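TRNA nucleotidyl transferase-related protein (Thermotoga maritima, PDB 3H38) probably adds nucleotides of the CCA end to tRNA as a class II, magnesium-dependent nucleotidyltransferase, this chain being the C-terminal, CCA-adding part of a longer protein. Local coordinates at residues A[265-270]-A[275-280]; A[325-330]-A[353-358]. One frame throughout, in Å; residues are numbered along the deposited sequence.

Contact 1: residues A[265-270]-A[275-280]; sequences RNIPWV and GEVDRF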
ATOM      1  N   ARG A 265     -10.003  -3.483  11.353  1.00 39.79           N
ATOM      2  CA  ARG A 265      -9.902  -3.668  12.800  1.00 43.09           C
ATOM      3  C   ARG A 265      -9.106  -4.914  13.152  1.00 49.32           C
ATOM      4  O   ARG A 265      -8.267  -4.904  14.062  1.00 62.52           O
ATOM      5  CB  ARG A 265     -11.294  -3.762  13.472  1.00 35.88           C
ATOM      6  CG  ARG A 265     -11.208  -3.996  15.007  1.00 41.01           C
ATOM      7  CD  ARG A 265     -12.465  -4.688  15.648  1.00 44.50           C
ATOM      8  NE  ARG A 265     -13.690  -4.160  15.067  1.00 46.97           N
ATOM      9  CZ  ARG A 265     -14.642  -4.870  14.466  1.00 47.03           C
ATOM     10  NH1 ARG A 265     -15.676  -4.228  13.942  1.00 49.59           N
ATOM     11  NH2 ARG A 265     -14.591  -6.197  14.407  1.00 47.24           N
ATOM     12  N   ASN A 266      -9.374  -5.989  12.425  1.00 43.21           N
ATOM     13  CA  ASN A 266      -8.879  -7.295  12.804  1.00 47.84           C
ATOM     14  C   ASN A 266      -7.568  -7.647  12.141  1.00 50.79           C
ATOM     15  O   ASN A 266      -6.899  -8.608  12.519  1.00 55.76           O
ATOM     16  CB  ASN A 266      -9.941  -8.350  12.513  1.00 52.72           C
ATOM     17  CG  ASN A 266     -11.076  -8.310  13.517  1.00 61.41           C
ATOM     18  OD1 ASN A 266     -10.835  -8.277  14.718  1.00 67.38           O
ATOM     19  ND2 ASN A 266     -12.318  -8.300  13.031  1.00 59.30           N
ATOM     20  N   ILE A 267      -7.189  -6.853  11.156  1.00 53.51           N
ATOM     21  CA  ILE A 267      -6.002  -7.162  10.378  1.00 55.33           C
ATOM     22  C   ILE A 267      -4.701  -7.206  11.207  1.00 66.34           C
ATOM     23  O   ILE A 267      -3.856  -8.080  10.994  1.00 65.19           O
ATOM     24  CB  ILE A 267      -5.909  -6.249   9.139  1.00 49.60           C
ATOM     25  CG1 ILE A 267      -6.705  -6.891   7.985  1.00 47.72           C
ATOM     26  CG2 ILE A 267      -4.444  -5.990   8.746  1.00 39.48           C
ATOM     27  CD1 ILE A 267      -6.749  -6.075   6.719  1.00 41.94           C
ATOM     28  N   PRO A 268      -4.549  -6.291  12.177  1.00 68.80           N
ATOM     29  CA  PRO A 268      -3.277  -6.278  12.901  1.00 68.78           C
ATOM     30  C   PRO A 268      -3.200  -7.439  13.889  1.00 63.37           C
ATOM     31  O   PRO A 268      -2.112  -7.972  14.113  1.00 63.49           O
ATOM     32  CB  PRO A 268      -3.305  -4.934  13.641  1.00 71.84           C
ATOM     33  CG  PRO A 268      -4.543  -4.204  13.142  1.00 70.07           C
ATOM     34  CD  PRO A 268      -5.472  -5.263  12.682  1.00 70.17           C
ATOM     35  N   TRP A 269      -4.340  -7.819  14.463  1.00 56.87           N
ATOM     36  CA  TRP A 269      -4.421  -9.005  15.320  1.00 55.46           C
ATOM     37  C   TRP A 269      -4.024 -10.250  14.533  1.00 58.10           C
ATOM     38  O   TRP A 269      -3.782 -11.295  15.114  1.00 58.03           O
ATOM     39  CB  TRP A 269      -5.844  -9.183  15.856  1.00 51.13           C
ATOM     40  CG  TRP A 269      -6.028 -10.309  16.857  1.00 63.72           C
ATOM     41  CD1 TRP A 269      -6.152 -10.177  18.209  1.00 77.22           C
ATOM     42  CD2 TRP A 269      -6.138 -11.715  16.585  1.00 57.28           C
ATOM     43  NE1 TRP A 269      -6.316 -11.407  18.795  1.00 71.67           N
ATOM     44  CE2 TRP A 269      -6.312 -12.369  17.822  1.00 61.90           C
ATOM     45  CE3 TRP A 269      -6.098 -12.486  15.421  1.00 46.17           C
ATOM     46  CZ2 TRP A 269      -6.451 -13.750  17.931  1.00 61.58           C
ATOM     47  CZ3 TRP A 269      -6.232 -13.857  15.528  1.00 53.46           C
ATOM     48  CH2 TRP A 269      -6.408 -14.477  16.776  1.00 60.93           C
ATOM     49  N   VAL A 270      -3.967 -10.138  13.209  1.00 56.36           N
ATOM     50  CA  VAL A 270      -3.618 -11.279  12.371  1.00 60.00           C
ATOM     51  C   VAL A 270      -2.153 -11.236  11.986  1.00 67.09           C
ATOM     52  O   VAL A 270      -1.493 -12.273  11.915  1.00 70.85           O
ATOM     53  CB  VAL A 270      -4.450 -11.335  11.079  1.00 52.46           C
ATOM     54  CG1 VAL A 270      -3.915 -12.424  10.158  1.00 44.40           C
ATOM     55  CG2 VAL A 270      -5.911 -11.575  11.391  1.00 53.82           C
ATOM     56  N   GLY A 275       1.525 -13.595  11.149  1.00 56.99           N
ATOM     57  CA  GLY A 275       2.544 -13.178  10.198  1.00 59.22           C
ATOM     58  C   GLY A 275       2.091 -12.068   9.269  1.00 69.92           C
ATOM     59  O   GLY A 275       1.037 -11.469   9.478  1.00 74.72           O
ATOM     60  N   GLU A 276       2.841 -11.838   8.200  1.00 72.40           N
ATOM     61  CA  GLU A 276       2.573 -10.756   7.264  1.00 78.39           C
ATOM     62  C   GLU A 276       1.231 -10.881   6.559  1.00 72.55           C
ATOM     63  O   GLU A 276       0.838 -11.951   6.160  1.00 68.36           O
ATOM     64  CB  GLU A 276       3.708 -10.634   6.224  1.00 92.00           C
ATOM     65  CG  GLU A 276       4.915  -9.752   6.663  1.00106.24           C
ATOM     66  CD  GLU A 276       5.808  -9.218   5.500  1.00115.26           C
ATOM     67  OE1 GLU A 276       6.368 -10.025   4.712  1.00113.06           O
ATOM     68  OE2 GLU A 276       5.978  -7.979   5.399  1.00120.33           O
ATOM     69  N   VAL A 277       0.539  -9.764   6.400  1.00 64.32           N
ATOM     70  CA  VAL A 277      -0.736  -9.762   5.696  1.00 62.34           C
ATOM     71  C   VAL A 277      -0.684  -8.813   4.495  1.00 65.94           C
ATOM     72  O   VAL A 277      -0.528  -7.601   4.664  1.00 73.95           O
ATOM     73  CB  VAL A 277      -1.894  -9.339   6.631  1.00 59.08           C
ATOM     74  CG1 VAL A 277      -3.037  -8.712   5.833  1.00 63.35           C
ATOM     75  CG2 VAL A 277      -2.387 -10.522   7.454  1.00 52.96           C
ATOM     76  N   ASP A 278      -0.803  -9.361   3.287  1.00 52.64           N
ATOM     77  CA  ASP A 278      -0.926  -8.521   2.103  1.00 51.39           C
ATOM     78  C   ASP A 278      -2.290  -7.833   2.101  1.00 48.06           C
ATOM     79  O   ASP A 278      -3.324  -8.458   1.841  1.00 50.93           O
ATOM     80  CB  ASP A 278      -0.718  -9.322   0.816  1.00 55.35           C
ATOM     81  CG  ASP A 278      -0.786  -8.449  -0.433  1.00 62.70           C
ATOM     82  OD1 ASP A 278      -0.254  -8.864  -1.484  1.00 62.44           O
ATOM     83  OD2 ASP A 278      -1.380  -7.350  -0.370  1.00 66.76           O
ATOM     84  N   ARG A 279      -2.282  -6.538   2.389  1.00 42.78           N
ATOM     85  CA  ARG A 279      -3.518  -5.787   2.535  1.00 48.21           C
ATOM     86  C   ARG A 279      -4.292  -5.649   1.242  1.00 48.26           C
ATOM     87  O   ARG A 279      -5.530  -5.590   1.268  1.00 45.68           O
ATOM     88  CB  ARG A 279      -3.244  -4.419   3.136  1.00 48.30           C
ATOM     89  CG  ARG A 279      -2.480  -4.538   4.415  1.00 54.32           C
ATOM     90  CD  ARG A 279      -2.661  -3.344   5.291  1.00 56.64           C
ATOM     91  NE  ARG A 279      -1.767  -3.454   6.432  1.00 69.33           N
ATOM     92  CZ  ARG A 279      -1.543  -2.475   7.296  1.00 78.91           C
ATOM     93  NH1 ARG A 279      -0.694  -2.671   8.300  1.00 80.51           N
ATOM     94  NH2 ARG A 279      -2.162  -1.304   7.150  1.00 79.40           N
ATOM     95  N   PHE A 280      -3.569  -5.599   0.121  1.00 33.82           N
ATOM     96  CA  PHE A 280      -4.205  -5.519  -1.185  1.00 32.01           C
ATOM     97  C   PHE A 280      -5.153  -6.726  -1.394  1.00 35.54           C
ATOM     98  O   PHE A 280      -6.301  -6.567  -1.795  1.00 33.73           O
ATOM     99  CB  PHE A 280      -3.147  -5.419  -2.300  1.00 30.12           C
ATOM    100  CG  PHE A 280      -3.728  -5.395  -3.695  1.00 28.15           C
ATOM    101  CD1 PHE A 280      -4.582  -4.373  -4.090  1.00 31.51           C
ATOM    102  CD2 PHE A 280      -3.411  -6.386  -4.610  1.00 24.67           C
ATOM    103  CE1 PHE A 280      -5.129  -4.351  -5.375  1.00 30.57           C
ATOM    104  CE2 PHE A 280      -3.948  -6.372  -5.895  1.00 32.92           C
ATOM    105  CZ  PHE A 280      -4.823  -5.346  -6.272  1.00 28.17           C
TER
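A buried apolar contact closes the connection between two consecutive helices, 254-274 and 279-287, in the all-helical part of the CCA-adding enzyme, where Ile267 and Val270 on the last turns of helix 254-274 meet Val277 on the link and Arg279 in the first turn of helix 279-287. Val277 lies on the extended link between the helices, and its side chain sets out toward helix 254-274. Its two methyl groups divide the work: CG2 reaches Val270 CG1 at 3.6 Å, while CG1 faces Ile267 CG2 at 4.2 Å. The two valine side chains cross at about a right angle. In Val270 the touching methyl, CG1, stands opposite the backbone N across CA-CB (chi1 172°), which carries it to Val277. Helix 345-352 also packs here: Cys349 touches both Ile267 and Val277, and Ile348 and Leu352 pack on Val270, so the three aliphatic side chains belong to a core formed by helix 254-274, the link after it and helix 345-352.

The turn itself is made at Gly275, the first residue past the helix, with a positive phi of 112°, a backbone conformation that glycine readily adopts. Asp278 then sits at the N-cap of helix 279-287, its OD2 accepting a weak bond from Phe280 N at 2.8 Å, and its own backbone N is bonded to Glu346 OE2. Arg279 extends along the border of the apolar patch, in a weak, long ion pair with Glu271 and touching Leu225 of helix 214-225. On the way its NE passes 4.4 Å from Ile267 CG2, the methyl approaching the guanidinium obliquely.

Contact 2: residues A[325-330]-A[353-358]; sequences EMLSER and AYLSGE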
ATOM      1  N   GLU A 325     -23.331 -19.311  12.261  1.00 62.80           N
ATOM      2  CA  GLU A 325     -24.201 -20.191  13.016  1.00 69.29           C
ATOM      3  C   GLU A 325     -23.423 -20.995  14.040  1.00 63.97           C
ATOM      4  O   GLU A 325     -23.890 -21.157  15.168  1.00 57.26           O
ATOM      5  CB  GLU A 325     -24.970 -21.127  12.088  1.00 85.81           C
ATOM      6  CG  GLU A 325     -26.160 -20.486  11.393  1.00 97.88           C
ATOM      7  CD  GLU A 325     -27.146 -21.524  10.897  1.00115.71           C
ATOM      8  OE1 GLU A 325     -28.292 -21.153  10.560  1.00123.24           O
ATOM      9  OE2 GLU A 325     -26.775 -22.719  10.857  1.00119.70           O
ATOM     10  N   MET A 326     -22.247 -21.497  13.647  1.00 64.07           N
ATOM     11  CA  MET A 326     -21.405 -22.298  14.544  1.00 63.59           C
ATOM     12  C   MET A 326     -20.883 -21.477  15.728  1.00 60.10           C
ATOM     13  O   MET A 326     -20.657 -22.006  16.815  1.00 59.52           O
ATOM     14  CB  MET A 326     -20.191 -22.885  13.818  1.00 63.49           C
ATOM     15  CG  MET A 326     -20.427 -23.955  12.764  1.00 59.38           C
ATOM     16  SD  MET A 326     -18.799 -24.225  11.988  1.00 84.73           S
ATOM     17  CE  MET A 326     -19.210 -25.159  10.510  1.00 64.01           C
ATOM     18  N   LEU A 327     -20.658 -20.187  15.513  1.00 56.92           N
ATOM     19  CA  LEU A 327     -20.155 -19.340  16.589  1.00 62.48           C
ATOM     20  C   LEU A 327     -21.301 -18.891  17.501  1.00 69.64           C
ATOM     21  O   LEU A 327     -21.076 -18.458  18.638  1.00 73.34           O
ATOM     22  CB  LEU A 327     -19.399 -18.130  16.025  1.00 53.18           C
ATOM     23  CG  LEU A 327     -18.090 -18.418  15.284  1.00 52.22           C
ATOM     24  CD1 LEU A 327     -17.564 -17.146  14.630  1.00 55.83           C
ATOM     25  CD2 LEU A 327     -17.028 -19.034  16.209  1.00 45.63           C
ATOM     26  N   SER A 328     -22.525 -18.985  16.990  1.00 71.86           N
ATOM     27  CA  SER A 328     -23.703 -18.654  17.783  1.00 87.62           C
ATOM     28  C   SER A 328     -23.886 -19.690  18.881  1.00 83.49           C
ATOM     29  O   SER A 328     -24.192 -19.355  20.021  1.00 78.56           O
ATOM     30  CB  SER A 328     -24.962 -18.598  16.912  1.00 94.86           C
ATOM     31  OG  SER A 328     -25.008 -17.404  16.153  1.00 98.16           O
ATOM     32  N   GLU A 329     -23.664 -20.947  18.523  1.00 82.58           N
ATOM     33  CA  GLU A 329     -23.949 -22.058  19.409  1.00 88.16           C
ATOM     34  C   GLU A 329     -22.710 -22.572  20.113  1.00 92.02           C
ATOM     35  O   GLU A 329     -22.664 -23.729  20.522  1.00 98.77           O
ATOM     36  CB  GLU A 329     -24.568 -23.180  18.601  1.00 90.58           C
ATOM     37  CG  GLU A 329     -25.472 -22.671  17.511  1.00 96.61           C
ATOM     38  CD  GLU A 329     -25.599 -23.662  16.389  1.00109.30           C
ATOM     39  OE1 GLU A 329     -25.062 -24.782  16.541  1.00117.50           O
ATOM     40  OE2 GLU A 329     -26.223 -23.326  15.360  1.00111.35           O
ATOM     41  N   ARG A 330     -21.673 -21.786  20.133  1.00 90.77           N
ATOM     42  CA  ARG A 330     -20.557 -22.137  20.942  1.00 90.28           C
ATOM     43  C   ARG A 330     -20.163 -23.570  20.633  1.00 87.90           C
ATOM     44  O   ARG A 330     -19.708 -24.312  21.486  1.00 91.48           O
ATOM     45  CB  ARG A 330     -20.951 -21.934  22.386  1.00 91.63           C
ATOM     46  CG  ARG A 330     -21.171 -20.482  22.754  1.00 93.39           C
ATOM     47  CD  ARG A 330     -19.829 -19.831  22.975  1.00102.34           C
ATOM     48  NE  ARG A 330     -19.894 -18.383  23.097  1.00111.65           N
ATOM     49  CZ  ARG A 330     -19.368 -17.691  24.099  1.00113.43           C
ATOM     50  NH1 ARG A 330     -18.707 -18.311  25.076  1.00108.10           N
ATOM     51  NH2 ARG A 330     -19.488 -16.382  24.116  1.00113.31           N
ATOM     52  N   ALA A 353     -13.672 -10.413   8.699  1.00 33.47           N
ATOM     53  CA  ALA A 353     -14.449  -9.284   8.182  1.00 37.03           C
ATOM     54  C   ALA A 353     -15.945  -9.431   8.474  1.00 41.15           C
ATOM     55  O   ALA A 353     -16.687  -8.459   8.441  1.00 39.80           O
ATOM     56  CB  ALA A 353     -14.211  -9.071   6.684  1.00 34.13           C
ATOM     57  N   TYR A 354     -16.381 -10.646   8.781  1.00 46.13           N
ATOM     58  CA  TYR A 354     -17.796 -10.896   9.017  1.00 46.61           C
ATOM     59  C   TYR A 354     -18.182 -10.783  10.488  1.00 57.93           C
ATOM     60  O   TYR A 354     -19.376 -10.842  10.840  1.00 49.01           O
ATOM     61  CB  TYR A 354     -18.157 -12.296   8.550  1.00 44.94           C
ATOM     62  CG  TYR A 354     -18.487 -12.421   7.089  1.00 48.68           C
ATOM     63  CD1 TYR A 354     -17.496 -12.673   6.147  1.00 49.15           C
ATOM     64  CD2 TYR A 354     -19.799 -12.319   6.650  1.00 53.94           C
ATOM     65  CE1 TYR A 354     -17.807 -12.808   4.799  1.00 51.11           C
ATOM     66  CE2 TYR A 354     -20.123 -12.447   5.311  1.00 56.98           C
ATOM     67  CZ  TYR A 354     -19.127 -12.695   4.386  1.00 55.11           C
ATOM     68  OH  TYR A 354     -19.464 -12.832   3.053  1.00 52.23           O
ATOM     69  N   LEU A 355     -17.204 -10.658  11.378  1.00 58.72           N
ATOM     70  CA  LEU A 355     -17.616 -10.662  12.772  1.00 59.70           C
ATOM     71  C   LEU A 355     -17.141  -9.551  13.710  1.00 62.78           C
ATOM     72  O   LEU A 355     -16.185  -8.807  13.437  1.00 55.63           O
ATOM     73  CB  LEU A 355     -17.457 -12.049  13.413  1.00 58.12           C
ATOM     74  CG  LEU A 355     -16.100 -12.712  13.528  1.00 51.75           C
ATOM     75  CD1 LEU A 355     -16.057 -13.949  12.646  1.00 40.13           C
ATOM     76  CD2 LEU A 355     -14.988 -11.714  13.201  1.00 57.45           C
ATOM     77  N   SER A 356     -17.879  -9.454  14.813  1.00 68.07           N
ATOM     78  CA  SER A 356     -17.582  -8.543  15.900  1.00 73.88           C
ATOM     79  C   SER A 356     -18.072  -9.195  17.184  1.00 69.02           C
ATOM     80  O   SER A 356     -18.625 -10.295  17.153  1.00 62.67           O
ATOM     81  CB  SER A 356     -18.273  -7.197  15.673  1.00 71.87           C
ATOM     82  OG  SER A 356     -19.575  -7.389  15.155  1.00 67.44           O
ATOM     83  N   GLY A 357     -17.843  -8.520  18.304  1.00 67.82           N
ATOM     84  CA  GLY A 357     -18.300  -8.980  19.600  1.00 73.83           C
ATOM     85  C   GLY A 357     -17.884 -10.381  20.013  1.00 76.37           C
ATOM     86  O   GLY A 357     -16.697 -10.735  20.043  1.00 76.03           O
ATOM     87  N   GLU A 358     -18.888 -11.182  20.347  1.00 73.88           N
ATOM     88  CA  GLU A 358     -18.659 -12.491  20.929  1.00 75.06           C
ATOM     89  C   GLU A 358     -18.178 -13.494  19.909  1.00 67.08           C
ATOM     90  O   GLU A 358     -17.299 -14.316  20.196  1.00 62.60           O
ATOM     91  CB  GLU A 358     -19.935 -13.004  21.591  1.00 83.75           C
ATOM     92  CG  GLU A 358     -20.124 -12.500  22.994  1.00 93.25           C
ATOM     93  CD  GLU A 358     -18.886 -12.691  23.863  1.00102.39           C
ATOM     94  OE1 GLU A 358     -17.901 -11.933  23.684  1.00 99.06           O
ATOM     95  OE2 GLU A 358     -18.910 -13.591  24.737  1.00110.31           O
TER
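Glu358 OE2 accepts from Arg330 NH2 at 2.9 Å, a salt bridge whose hydrogen bond is weak because the N-H is bent well off the acceptor, at 121°. The carboxylate oxygen comes to the edge of the guanidinium, in its plane, yet the two flat groups are turned 53° apart; a single nitrogen and a single oxygen carry the contact instead of a two-pronged pair. Both side chains bend to meet: Arg330 at chi2 (-79°), and Glu358 at the same torsion. Both residues are exposed and touch a crystal neighbour, so lattice packing may influence their conformations.

Beneath it the contact is apolar. Leu327 CD1 and Leu355 CD1 meet at 4.1 Å, the side chains crossing at about a right angle, and Leu327 also packs on Leu362 and Phe363 of helix 357-371. Nearby, Ser328 OG is bonded to Leu324 O within its own helix and to Lys359 NZ of helix 357-371, and the second bond ties the two elements. The C-terminal end of helix 309-328 and the residues after it thus pack against the loop and first turn of helix 357-371, within the all-helical C-terminal part of the chain.

Contact 1 is buried and almost wholly aliphatic, whereas contact 2 is partly buried, pairing one leucine contact with a salt bridge at the surface. Contact 1 joins neighbours in sequence, helices 254-274 and 279-287 across a short turn; contact 2 brings together segments more than twenty residues apart, and the two close one after the other along the chain. Their centres lie about 19 Å apart, but their segments touch, through Arg265 of 265-270 and Leu355 of 353-358: Arg265 NH2 and Leu355 O are 3.2 Å apart, a probable hydrogen bond. Helix 357-371 serves both sides, since its Glu360 pairs with Arg265 and also touches Leu355.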